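Local coordinates for periplasmic binding protein (PDB 4MDY) that probably binds an iron-carrying ligand or a related solute outside the cytoplasmic membrane and delivers it to an ABC transporter, at residues R32-G37 / E90-L95; G37-D42 / A102-L107; Q41-A46 / D136-I141; P51-D56 / A79-D84; W66-R71 / F273-S278. All coordinates share one frame; numbering follows the deposited sequence.

The five contacts lie mostly in the N-terminal half of the chain. Interactions 1 and 4 are neighbours, with centres 8 Å apart; S35 O accepts from T55 OG1 at 2.7 Å. Interactions 1 and 2 share G37, where strand 33-35 gives way to the turn before helix 40-46. Interactions 2 and 3 share Q41 and D42, and T39 OG1 meets Q137 NE2 at 3.1 Å. Interaction 5 brings in residues from near the C-terminus. D42 OD2, from the helix used by interactions 2 and 3, reaches both W68 NE1 and S275 OG, each at 2.7 Å. Interaction 5 stays clear of interaction 1 by about 7 Å, measured between nearest atoms.

Interaction 1: residues R32-G37 / E90-L95; sequences RVVSAG and EEIAAL
V34 in strand 33-35 and I92 in helix 89-94 are the nearest backbone pair, with CA atoms 7.4 Å apart. The helix lies beside the strand, and V34 and A36 both point at it. I92 points back at them. V34 CG1 meets I92 CG1 at 4.1 Å. The same isoleucine reaches further along the strand through CD1, which stops 4.2 Å from A36 CB. The other V34 branch, CG2, approaches L95 CD1 at 4.4 Å. This is the usual packing of an alpha/beta domain, in which a helix covers one side of a parallel sheet. Strand 33-35 runs between strand 99-102 and strand 53-55, with backbone bonds to both sides. I100 and L81 also touch I92. The polar part is at R32, just before the strand, on the exposed rim. R32 takes L95 O side-on with two nitrogens. R32 NH2 to L95 O is 2.8 Å, with an N-H...O angle of 161°. R32 NE to L95 O is longer, 3.3 Å, and more bent. The carbonyl oxygen lies almost in the guanidinium plane. A bend at chi3 (69°) turns the guanidinium to the L95 carbonyl. R32 NE also bonds K96 O.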
# COMPACT_ATOMS: atom_id res chain seq x y z
N ARG A 32 14.72 18.03 6.38
CA ARG A 32 15.00 16.75 7.02
C ARG A 32 13.70 16.01 7.39
O ARG A 32 13.19 16.15 8.50
CB ARG A 32 15.85 16.96 8.27
CG ARG A 32 17.26 17.47 7.99
CD ARG A 32 18.03 17.68 9.28
NE ARG A 32 18.37 16.43 9.97
CZ ARG A 32 19.34 15.59 9.59
NH1 ARG A 32 20.08 15.86 8.52
NH2 ARG A 32 19.56 14.48 10.29
N VAL A 33 13.20 15.20 6.47
CA VAL A 33 11.94 14.50 6.67
C VAL A 33 12.14 13.06 7.15
O VAL A 33 12.85 12.27 6.53
CB VAL A 33 11.10 14.49 5.38
CG1 VAL A 33 9.74 13.88 5.64
CG2 VAL A 33 10.94 15.90 4.83
N VAL A 34 11.47 12.73 8.24
CA VAL A 34 11.39 11.36 8.73
C VAL A 34 10.07 10.72 8.29
O VAL A 34 8.98 11.25 8.56
CB VAL A 34 11.48 11.32 10.26
CG1 VAL A 34 11.03 9.98 10.80
CG2 VAL A 34 12.90 11.65 10.70
N SER A 35 10.18 9.57 7.62
CA SER A 35 9.03 8.73 7.30
C SER A 35 8.86 7.69 8.40
O SER A 35 9.63 6.71 8.48
CB SER A 35 9.23 8.05 5.95
OG SER A 35 8.06 7.34 5.58
N ALA A 36 7.86 7.91 9.25
CA ALA A 36 7.69 7.12 10.47
C ALA A 36 6.66 5.98 10.33
O ALA A 36 6.53 5.15 11.24
CB ALA A 36 7.32 8.04 11.63
N GLY A 37 5.96 5.92 9.20
CA GLY A 37 5.00 4.84 8.95
C GLY A 37 5.45 3.85 7.89
O GLY A 37 6.57 3.92 7.40
N GLU A 90 12.52 8.22 20.57
CA GLU A 90 13.88 8.64 20.92
C GLU A 90 14.80 8.61 19.70
O GLU A 90 15.62 9.51 19.53
CB GLU A 90 14.46 7.76 22.04
CG GLU A 90 13.72 7.82 23.37
CD GLU A 90 13.88 9.13 24.13
OE1 GLU A 90 14.58 10.05 23.65
OE2 GLU A 90 13.29 9.24 25.23
N GLU A 91 14.68 7.58 18.86
CA GLU A 91 15.47 7.50 17.63
C GLU A 91 15.15 8.68 16.72
O GLU A 91 16.05 9.31 16.16
CB GLU A 91 15.21 6.20 16.88
CG GLU A 91 15.57 4.94 17.66
CD GLU A 91 15.84 3.72 16.77
OE1 GLU A 91 16.28 3.90 15.61
OE2 GLU A 91 15.64 2.58 17.26
N ILE A 92 13.87 8.97 16.57
CA ILE A 92 13.44 10.06 15.70
C ILE A 92 13.99 11.41 16.20
O ILE A 92 14.56 12.18 15.43
CB ILE A 92 11.91 10.05 15.52
CG1 ILE A 92 11.50 8.80 14.72
CG2 ILE A 92 11.44 11.31 14.79
CD1 ILE A 92 10.04 8.43 14.82
N ALA A 93 13.85 11.69 17.50
CA ALA A 93 14.41 12.91 18.09
C ALA A 93 15.91 13.06 17.77
O ALA A 93 16.37 14.15 17.42
CB ALA A 93 14.18 12.92 19.59
N ALA A 94 16.66 11.97 17.86
CA ALA A 94 18.10 11.98 17.57
C ALA A 94 18.41 12.29 16.10
O ALA A 94 19.49 12.76 15.79
CB ALA A 94 18.73 10.66 17.98
N LEU A 95 17.46 12.03 15.21
CA LEU A 95 17.62 12.36 13.79
C LEU A 95 17.35 13.85 13.47
O LEU A 95 17.60 14.29 12.35
CB LEU A 95 16.73 11.45 12.93
CG LEU A 95 17.15 9.97 12.94
CD1 LEU A 95 16.01 9.07 12.48
CD2 LEU A 95 18.39 9.75 12.08

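Interaction 2: residues G37-D42 / A102-L107; sequences GLTEQD and ATNAGL
The turn that leads from strand 33-35 into helix 40-46 meets the loop after strand 99-102 through G37, L38, T39 and E40 on one side and T103, N104 and A105 on the other. E40 is the buried centre. Its OE2 accepts from N104 N at 2.9 Å, and the donor comes from above the carboxylate plane, 59° out of it. T103 N is also close to E40 OE2, at 2.8 Å, but that bond is weak because it is bent. The chain of E40 is bent at chi2 (97°), which folds the carboxylate back over its own turn. There OE1 accepts from T39 N, nearly in line with its C-O bond. One carboxylate therefore ties the turn to the loop. The two loops follow neighbouring parallel strands of the same sheet, at their C-terminal ends. In alpha/beta folds, such loops commonly line the functional edge. L38 N donates to N104 O at 2.9 Å. G37 packs against the loop: its CA is 3.2 Å from N104 O and 3.7 Å from A105 CB. G37 and A105 are the nearest backbone pair, with CA atoms 4.0 Å apart. The N104 side chain crosses T39 obliquely, with CG anti to the backbone N (chi1 -168°). N104 ND2 donates to T39 OG1 at 2.9 Å, and that oxygen lies almost in the amide plane. N104 OD1 accepts from F131 N.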
# COMPACT_ATOMS: atom_id res chain seq x y z
N GLY A 37 5.96 5.92 9.20
CA GLY A 37 5.00 4.84 8.95
C GLY A 37 5.45 3.85 7.89
O GLY A 37 6.57 3.92 7.40
N LEU A 38 4.55 2.96 7.52
CA LEU A 38 4.89 1.79 6.72
C LEU A 38 5.02 2.02 5.22
O LEU A 38 5.66 1.22 4.54
CB LEU A 38 3.87 0.68 6.99
CG LEU A 38 3.81 0.22 8.46
CD1 LEU A 38 2.73 -0.83 8.67
CD2 LEU A 38 5.17 -0.33 8.91
N THR A 39 4.42 3.09 4.69
CA THR A 39 4.38 3.28 3.23
C THR A 39 4.65 4.72 2.73
O THR A 39 4.74 4.94 1.52
CB THR A 39 3.00 2.86 2.67
OG1 THR A 39 1.97 3.60 3.33
CG2 THR A 39 2.75 1.37 2.86
N GLU A 40 4.81 5.67 3.65
CA GLU A 40 4.89 7.10 3.30
C GLU A 40 6.09 7.46 2.44
O GLU A 40 6.07 8.49 1.74
CB GLU A 40 4.87 7.97 4.56
CG GLU A 40 3.57 7.92 5.34
CD GLU A 40 3.61 6.95 6.50
OE1 GLU A 40 4.02 5.80 6.27
OE2 GLU A 40 3.23 7.34 7.63
N GLN A 41 7.15 6.65 2.50
CA GLN A 41 8.34 6.93 1.71
C GLN A 41 8.02 7.01 0.22
O GLN A 41 8.66 7.76 -0.49
CB GLN A 41 9.48 5.93 1.99
CG GLN A 41 9.29 4.51 1.46
CD GLN A 41 8.63 3.59 2.47
OE1 GLN A 41 7.83 4.01 3.30
NE2 GLN A 41 8.97 2.31 2.39
N ASP A 42 7.04 6.24 -0.25
CA ASP A 42 6.67 6.27 -1.66
C ASP A 42 6.00 7.59 -2.04
O ASP A 42 6.21 8.10 -3.13
CB ASP A 42 5.76 5.10 -2.02
CG ASP A 42 6.51 3.77 -2.16
OD1 ASP A 42 7.70 3.67 -1.77
OD2 ASP A 42 5.88 2.82 -2.67
N ALA A 102 3.75 10.62 9.71
CA ALA A 102 3.26 9.44 10.41
C ALA A 102 1.77 9.23 10.18
O ALA A 102 0.96 9.24 11.11
CB ALA A 102 3.58 9.54 11.89
N THR A 103 1.41 9.01 8.92
CA THR A 103 0.02 8.80 8.54
C THR A 103 -0.36 7.32 8.59
O THR A 103 -1.53 6.98 8.71
CB THR A 103 -0.27 9.35 7.13
OG1 THR A 103 0.55 8.68 6.17
CG2 THR A 103 0.01 10.83 7.06
N ASN A 104 0.65 6.44 8.53
CA ASN A 104 0.46 5.00 8.47
C ASN A 104 1.38 4.31 9.47
O ASN A 104 2.16 3.42 9.11
CB ASN A 104 0.74 4.52 7.04
CG ASN A 104 0.30 3.08 6.79
OD1 ASN A 104 -0.42 2.48 7.59
ND2 ASN A 104 0.71 2.54 5.66
N ALA A 105 1.28 4.74 10.72
CA ALA A 105 2.23 4.38 11.77
C ALA A 105 1.57 3.94 13.10
O ALA A 105 2.27 3.67 14.08
CB ALA A 105 3.15 5.57 12.03
N GLY A 106 0.24 3.85 13.12
CA GLY A 106 -0.49 3.51 14.35
C GLY A 106 -0.46 4.62 15.38
O GLY A 106 -0.58 4.38 16.58
N LEU A 107 -0.34 5.86 14.91
CA LEU A 107 -0.22 7.01 15.79
C LEU A 107 -1.46 7.20 16.65
O LEU A 107 -2.58 7.15 16.15
CB LEU A 107 0.02 8.26 14.93
CG LEU A 107 0.58 9.51 15.60
CD1 LEU A 107 1.96 9.24 16.17
CD2 LEU A 107 0.61 10.64 14.59

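Interaction 3: residues Q41-A46 / D136-I141; sequences QDDLLA and DQATII
The carboxylate of D43 and the amide of Q137 meet with their planes 76° apart. Q137 NE2 donates to D43 OD2 at 2.9 Å, and the bond is nearly straight at 172°. The acceptor lies in the amide plane, and the donor comes nearly along the C-O bond of the carboxylate. Q137 can reach across because its chain is extended beyond CG, which is anti to the backbone N. The other carboxylate oxygen, D43 OD1, rests on A138 CB at 3.3 Å. I141 CD1 lies 3.6 Å from D43 OD2 and 3.7 Å from D43 CB, so apolar carbon hems in the carboxylate. Beside it, I141 CG2 meets L44 CD2 at 3.6 Å, the two side chains crossing at about a right angle. All five touching residues are buried. Q137 NE2 also bonds T39 OG1, which would help to fix the amide. P276 touches D43, and helix 148-168 touches A138. The axes of the 41-46 and 136-141 segments come within 9.7 Å and cross at -48°. This is oblique helix-to-helix packing within an alpha/beta domain, built round a buried carboxylate-amide hydrogen bond.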
# COMPACT_ATOMS: atom_id res chain seq x y z
N GLN A 41 7.15 6.65 2.50
CA GLN A 41 8.34 6.93 1.71
C GLN A 41 8.02 7.01 0.22
O GLN A 41 8.66 7.76 -0.49
CB GLN A 41 9.48 5.93 1.99
CG GLN A 41 9.29 4.51 1.46
CD GLN A 41 8.63 3.59 2.47
OE1 GLN A 41 7.83 4.01 3.30
NE2 GLN A 41 8.97 2.31 2.39
N ASP A 42 7.04 6.24 -0.25
CA ASP A 42 6.67 6.27 -1.66
C ASP A 42 6.00 7.59 -2.04
O ASP A 42 6.21 8.10 -3.13
CB ASP A 42 5.76 5.10 -2.02
CG ASP A 42 6.51 3.77 -2.16
OD1 ASP A 42 7.70 3.67 -1.77
OD2 ASP A 42 5.88 2.82 -2.67
N ASP A 43 5.21 8.15 -1.13
CA ASP A 43 4.59 9.46 -1.41
C ASP A 43 5.68 10.53 -1.48
O ASP A 43 5.71 11.33 -2.41
CB ASP A 43 3.57 9.83 -0.33
CG ASP A 43 2.45 8.81 -0.21
OD1 ASP A 43 1.53 8.80 -1.07
OD2 ASP A 43 2.48 8.03 0.77
N LEU A 44 6.59 10.51 -0.50
CA LEU A 44 7.68 11.49 -0.45
C LEU A 44 8.58 11.39 -1.69
O LEU A 44 8.83 12.39 -2.39
CB LEU A 44 8.49 11.29 0.84
CG LEU A 44 7.68 11.68 2.09
CD1 LEU A 44 8.27 11.11 3.37
CD2 LEU A 44 7.54 13.19 2.20
N LEU A 45 9.04 10.18 -1.99
CA LEU A 45 9.93 9.96 -3.12
C LEU A 45 9.28 10.27 -4.47
O LEU A 45 9.95 10.75 -5.38
CB LEU A 45 10.46 8.52 -3.10
CG LEU A 45 11.46 8.23 -1.97
CD1 LEU A 45 11.74 6.73 -1.89
CD2 LEU A 45 12.75 9.01 -2.17
N ALA A 46 7.97 10.04 -4.59
CA ALA A 46 7.24 10.35 -5.82
C ALA A 46 7.40 11.82 -6.21
O ALA A 46 7.44 12.14 -7.40
CB ALA A 46 5.76 10.01 -5.67
N ASP A 136 -5.84 9.86 0.52
CA ASP A 136 -5.86 10.78 1.65
C ASP A 136 -4.44 10.97 2.17
O ASP A 136 -4.00 12.09 2.45
CB ASP A 136 -6.73 10.24 2.79
CG ASP A 136 -8.20 10.18 2.44
OD1 ASP A 136 -8.61 10.76 1.40
OD2 ASP A 136 -8.94 9.55 3.22
N GLN A 137 -3.72 9.87 2.29
CA GLN A 137 -2.33 9.93 2.72
C GLN A 137 -1.46 10.72 1.74
O GLN A 137 -0.64 11.54 2.15
CB GLN A 137 -1.79 8.51 2.90
CG GLN A 137 -0.30 8.44 3.10
CD GLN A 137 0.15 7.06 3.51
OE1 GLN A 137 -0.38 6.49 4.46
NE2 GLN A 137 1.13 6.51 2.80
N ALA A 138 -1.61 10.46 0.44
CA ALA A 138 -0.82 11.16 -0.56
C ALA A 138 -1.12 12.65 -0.53
O ALA A 138 -0.22 13.47 -0.54
CB ALA A 138 -1.11 10.60 -1.95
N THR A 139 -2.40 12.99 -0.46
CA THR A 139 -2.80 14.39 -0.47
C THR A 139 -2.22 15.21 0.69
O THR A 139 -1.67 16.28 0.47
CB THR A 139 -4.33 14.54 -0.53
OG1 THR A 139 -4.81 13.90 -1.71
CG2 THR A 139 -4.73 16.01 -0.58
N ILE A 140 -2.34 14.71 1.92
CA ILE A 140 -1.84 15.47 3.06
C ILE A 140 -0.31 15.59 3.01
O ILE A 140 0.23 16.62 3.35
CB ILE A 140 -2.32 14.92 4.42
CG1 ILE A 140 -2.11 15.96 5.52
CG2 ILE A 140 -1.63 13.62 4.77
CD1 ILE A 140 -2.75 15.58 6.84
N ILE A 141 0.38 14.53 2.57
CA ILE A 141 1.85 14.56 2.47
C ILE A 141 2.32 15.57 1.41
O ILE A 141 3.26 16.33 1.64
CB ILE A 141 2.44 13.16 2.18
CG1 ILE A 141 2.20 12.25 3.39
CG2 ILE A 141 3.93 13.25 1.87
CD1 ILE A 141 2.49 10.79 3.13

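Interaction 4: residues P51-D56 / A79-D84; sequences PIAVTD and AVLNLD
A53, V54 and T55 pair with A79, V80 and L81 as parallel strand neighbours. Four backbone bonds hold them. A79 N donates to I52 O, V54 N to A79 O, L81 N to V54 O and D56 N to L81 O. The L81 N to V54 O bond is the shortest, at 2.8 Å. CA-H...O contacts lie between them, such as A53 CA to A79 O at 3.1 Å. Apolar packing is on the face that carries A53, T55, A79 and L81. L81 CD1 sits 4.0 Å from A53 CB. T55 turns its methyl to N82 and L83, which follow the paired residues, and T55 CG2 meets L83 CG at 3.9 Å. The methyl is anti to the backbone N, which leaves T55 OG1 beside L81 CB at 3.7 Å; its hydrogen bond goes to S35 O. On the face of V54 and V80, V80 CG1 reaches D56 CB at 3.9 Å. Beyond the strands a water takes over. It donates to D56 O at 2.6 Å and accepts from L83 N. N82 OD1 accepts from D84 N, an Asx turn. I92 and V34 also touch L81, from helix 89-94 and strand 33-35. The two strands, with helix 67-73 between them in the chain, form a beta-alpha-beta unit of the alpha/beta domain.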
# COMPACT_ATOMS: atom_id res chain seq x y z
N PRO A 51 13.58 11.17 2.17
CA PRO A 51 13.61 11.17 3.63
C PRO A 51 14.99 10.86 4.20
O PRO A 51 15.78 10.17 3.55
CB PRO A 51 12.62 10.08 4.03
CG PRO A 51 12.23 9.36 2.80
CD PRO A 51 12.84 10.03 1.61
N ILE A 52 15.27 11.37 5.39
CA ILE A 52 16.49 11.03 6.12
C ILE A 52 16.33 9.74 6.93
O ILE A 52 17.30 9.19 7.44
CB ILE A 52 16.95 12.16 7.05
CG1 ILE A 52 15.88 12.47 8.11
CG2 ILE A 52 17.31 13.39 6.23
CD1 ILE A 52 16.44 13.12 9.35
N ALA A 53 15.09 9.28 7.05
CA ALA A 53 14.78 7.99 7.65
C ALA A 53 13.54 7.39 7.01
O ALA A 53 12.57 8.10 6.72
CB ALA A 53 14.57 8.13 9.14
N VAL A 54 13.59 6.08 6.80
CA VAL A 54 12.47 5.30 6.29
C VAL A 54 12.16 4.21 7.32
O VAL A 54 13.07 3.68 7.98
CB VAL A 54 12.81 4.66 4.93
CG1 VAL A 54 11.70 3.74 4.46
CG2 VAL A 54 13.10 5.74 3.89
N THR A 55 10.88 3.89 7.47
CA THR A 55 10.47 2.83 8.37
C THR A 55 10.18 1.57 7.56
O THR A 55 9.37 1.58 6.62
CB THR A 55 9.25 3.25 9.21
OG1 THR A 55 9.58 4.44 9.94
CG2 THR A 55 8.85 2.18 10.18
N ASP A 56 10.87 0.49 7.92
CA ASP A 56 10.75 -0.78 7.22
C ASP A 56 9.41 -1.43 7.55
O ASP A 56 8.88 -1.26 8.65
CB ASP A 56 11.90 -1.72 7.61
CG ASP A 56 12.15 -2.82 6.58
OD1 ASP A 56 11.61 -2.77 5.46
OD2 ASP A 56 12.91 -3.75 6.90
N ALA A 79 18.53 6.49 7.44
CA ALA A 79 18.38 5.60 8.59
C ALA A 79 17.13 4.74 8.38
O ALA A 79 16.13 5.19 7.79
CB ALA A 79 18.27 6.41 9.87
N VAL A 80 17.19 3.50 8.86
CA VAL A 80 16.06 2.58 8.78
C VAL A 80 15.48 2.33 10.16
O VAL A 80 16.15 1.83 11.05
CB VAL A 80 16.46 1.23 8.15
CG1 VAL A 80 15.24 0.31 8.06
CG2 VAL A 80 17.09 1.45 6.78
N LEU A 81 14.21 2.67 10.32
CA LEU A 81 13.50 2.48 11.56
C LEU A 81 12.58 1.29 11.41
O LEU A 81 12.43 0.75 10.32
CB LEU A 81 12.65 3.72 11.87
CG LEU A 81 13.33 5.08 11.72
CD1 LEU A 81 12.32 6.21 11.89
CD2 LEU A 81 14.45 5.20 12.74
N ASN A 82 11.96 0.88 12.50
CA ASN A 82 10.89 -0.11 12.44
C ASN A 82 9.93 0.09 13.61
O ASN A 82 10.26 0.80 14.55
CB ASN A 82 11.45 -1.53 12.42
CG ASN A 82 12.15 -1.91 13.71
OD1 ASN A 82 11.54 -1.92 14.78
ND2 ASN A 82 13.43 -2.22 13.62
N LEU A 83 8.77 -0.54 13.52
CA LEU A 83 7.70 -0.35 14.51
C LEU A 83 7.54 -1.55 15.45
O LEU A 83 6.50 -1.70 16.07
CB LEU A 83 6.37 -0.08 13.78
CG LEU A 83 6.30 1.17 12.89
CD1 LEU A 83 4.90 1.35 12.33
CD2 LEU A 83 6.72 2.40 13.67
N ASP A 84 8.58 -2.38 15.57
CA ASP A 84 8.54 -3.56 16.44
C ASP A 84 8.13 -3.22 17.88
O ASP A 84 7.38 -3.98 18.51
CB ASP A 84 9.90 -4.28 16.46
CG ASP A 84 10.24 -4.93 15.12
OD1 ASP A 84 9.49 -4.74 14.14
OD2 ASP A 84 11.27 -5.64 15.06
O HOH W 1 8.09 -1.96 11.03

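Interaction 5: residues W66-R71 / F273-S278; sequences WPWAQR and FASPLS
W68 and F273 form the tightly packed centre of the contact, with W66 beside them. The edge of W68 points at the face of F273, an edge-to-face pair with planes at 71° and centroids 5.6 Å apart. The nearest atoms are W68 CZ2 and F273 CG, at 3.8 Å. S278 CB lies over one face of W68, 3.7 Å from the centroid of the five-membered ring, a CH-pi contact. The opposite face of W68 carries W66 CB. W68 thus has carbon on both faces and an aromatic ring at its edge. Its CG sits between the backbone N and the carbonyl carbon (chi1 56°), which turns the indole toward the 273-278 loop. W66 meets F273 obliquely, with planes at 55°, and W66 NE1 comes 3.3 Å from F273 CE1. The polar ends are satisfied as well. W68 NE1 donates to D42 OD2, and S275 OG also bonds that oxygen. S278 OG bonds A270 O and accepts from S275 N. S275 OG accepts from S278 N, an ST motif that shapes the loop. The more open side is at L277, which is partly exposed and makes carbon contacts alone across the segments. L277 CB touches W68 CD1 at 3.7 Å, and L277 CD1 rests on A69 CB at 3.8 Å. W66, W68 and F273 form an aromatic cluster that joins the start of helix 67-73 to the loop between helices 265-273 and 279-294, near the middle of the molecule.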
# COMPACT_ATOMS: atom_id res chain seq x y z
N TRP A 66 11.42 -0.24 -1.80
CA TRP A 66 11.21 -1.28 -2.80
C TRP A 66 11.67 -0.81 -4.19
O TRP A 66 11.89 0.39 -4.40
CB TRP A 66 9.73 -1.70 -2.80
CG TRP A 66 9.36 -2.57 -1.62
CD1 TRP A 66 9.38 -2.22 -0.30
CD2 TRP A 66 8.93 -3.94 -1.66
NE1 TRP A 66 8.99 -3.27 0.48
CE2 TRP A 66 8.70 -4.34 -0.33
CE3 TRP A 66 8.72 -4.86 -2.69
CZ2 TRP A 66 8.27 -5.63 -0.00
CZ3 TRP A 66 8.29 -6.14 -2.36
CH2 TRP A 66 8.06 -6.50 -1.03
N PRO A 67 11.84 -1.76 -5.13
CA PRO A 67 12.46 -1.44 -6.42
C PRO A 67 11.85 -0.26 -7.18
O PRO A 67 12.57 0.47 -7.84
CB PRO A 67 12.31 -2.74 -7.21
CG PRO A 67 12.34 -3.80 -6.17
CD PRO A 67 11.56 -3.21 -5.02
N TRP A 68 10.54 -0.07 -7.08
CA TRP A 68 9.87 1.02 -7.80
C TRP A 68 10.17 2.42 -7.25
O TRP A 68 9.79 3.41 -7.86
CB TRP A 68 8.36 0.78 -7.81
CG TRP A 68 7.79 0.64 -6.45
CD1 TRP A 68 7.53 1.65 -5.57
CD2 TRP A 68 7.45 -0.58 -5.78
NE1 TRP A 68 7.03 1.13 -4.40
CE2 TRP A 68 6.98 -0.23 -4.50
CE3 TRP A 68 7.51 -1.93 -6.14
CZ2 TRP A 68 6.54 -1.19 -3.58
CZ3 TRP A 68 7.07 -2.88 -5.22
CH2 TRP A 68 6.59 -2.50 -3.96
N ALA A 69 10.83 2.51 -6.09
CA ALA A 69 11.21 3.80 -5.53
C ALA A 69 12.73 3.98 -5.39
O ALA A 69 13.18 5.03 -4.91
CB ALA A 69 10.53 4.01 -4.20
N GLN A 70 13.52 3.00 -5.83
CA GLN A 70 14.98 3.04 -5.70
C GLN A 70 15.65 4.11 -6.56
O GLN A 70 16.59 4.77 -6.10
CB GLN A 70 15.58 1.65 -6.00
CG GLN A 70 15.56 0.72 -4.80
CD GLN A 70 16.51 1.17 -3.71
OE1 GLN A 70 17.50 1.86 -3.99
NE2 GLN A 70 16.21 0.82 -2.45
N ARG A 71 15.18 4.28 -7.80
CA ARG A 71 15.66 5.35 -8.69
C ARG A 71 15.56 6.71 -7.99
O ARG A 71 16.50 7.51 -8.02
CB ARG A 71 14.83 5.39 -9.98
CG ARG A 71 15.20 6.50 -10.96
CD ARG A 71 14.20 6.64 -12.11
NE ARG A 71 13.02 7.44 -11.78
CZ ARG A 71 12.99 8.78 -11.69
NH1 ARG A 71 14.09 9.50 -11.89
NH2 ARG A 71 11.85 9.40 -11.39
N PHE A 273 1.74 -1.85 -0.93
CA PHE A 273 2.11 -0.45 -0.73
C PHE A 273 1.06 0.53 -1.26
O PHE A 273 0.89 1.62 -0.70
CB PHE A 273 3.47 -0.16 -1.36
CG PHE A 273 4.61 -0.34 -0.41
CD1 PHE A 273 5.01 -1.61 -0.02
CD2 PHE A 273 5.27 0.77 0.11
CE1 PHE A 273 6.06 -1.78 0.87
CE2 PHE A 273 6.31 0.60 1.01
CZ PHE A 273 6.70 -0.67 1.38
N ALA A 274 0.38 0.16 -2.34
CA ALA A 274 -0.73 0.96 -2.87
C ALA A 274 -0.36 2.45 -2.89
O ALA A 274 -1.06 3.29 -2.33
CB ALA A 274 -1.98 0.73 -2.04
N SER A 275 0.76 2.76 -3.54
CA SER A 275 1.33 4.10 -3.49
C SER A 275 1.37 4.75 -4.88
O SER A 275 1.14 4.08 -5.88
CB SER A 275 2.74 4.02 -2.92
OG SER A 275 3.67 3.69 -3.92
N PRO A 276 1.66 6.06 -4.94
CA PRO A 276 1.82 6.73 -6.24
C PRO A 276 2.91 6.10 -7.13
O PRO A 276 2.84 6.21 -8.36
CB PRO A 276 2.22 8.15 -5.85
CG PRO A 276 1.59 8.35 -4.52
CD PRO A 276 1.67 7.02 -3.83
N LEU A 277 3.89 5.46 -6.52
CA LEU A 277 4.94 4.80 -7.28
C LEU A 277 4.69 3.31 -7.47
O LEU A 277 5.15 2.74 -8.46
CB LEU A 277 6.31 5.01 -6.61
CG LEU A 277 6.83 6.44 -6.57
CD1 LEU A 277 8.19 6.49 -5.87
CD2 LEU A 277 6.93 7.03 -7.96
N SER A 278 3.97 2.67 -6.55
CA SER A 278 3.78 1.22 -6.63
C SER A 278 2.61 0.83 -7.53
O SER A 278 2.66 -0.19 -8.23
CB SER A 278 3.65 0.60 -5.24
OG SER A 278 2.32 0.56 -4.76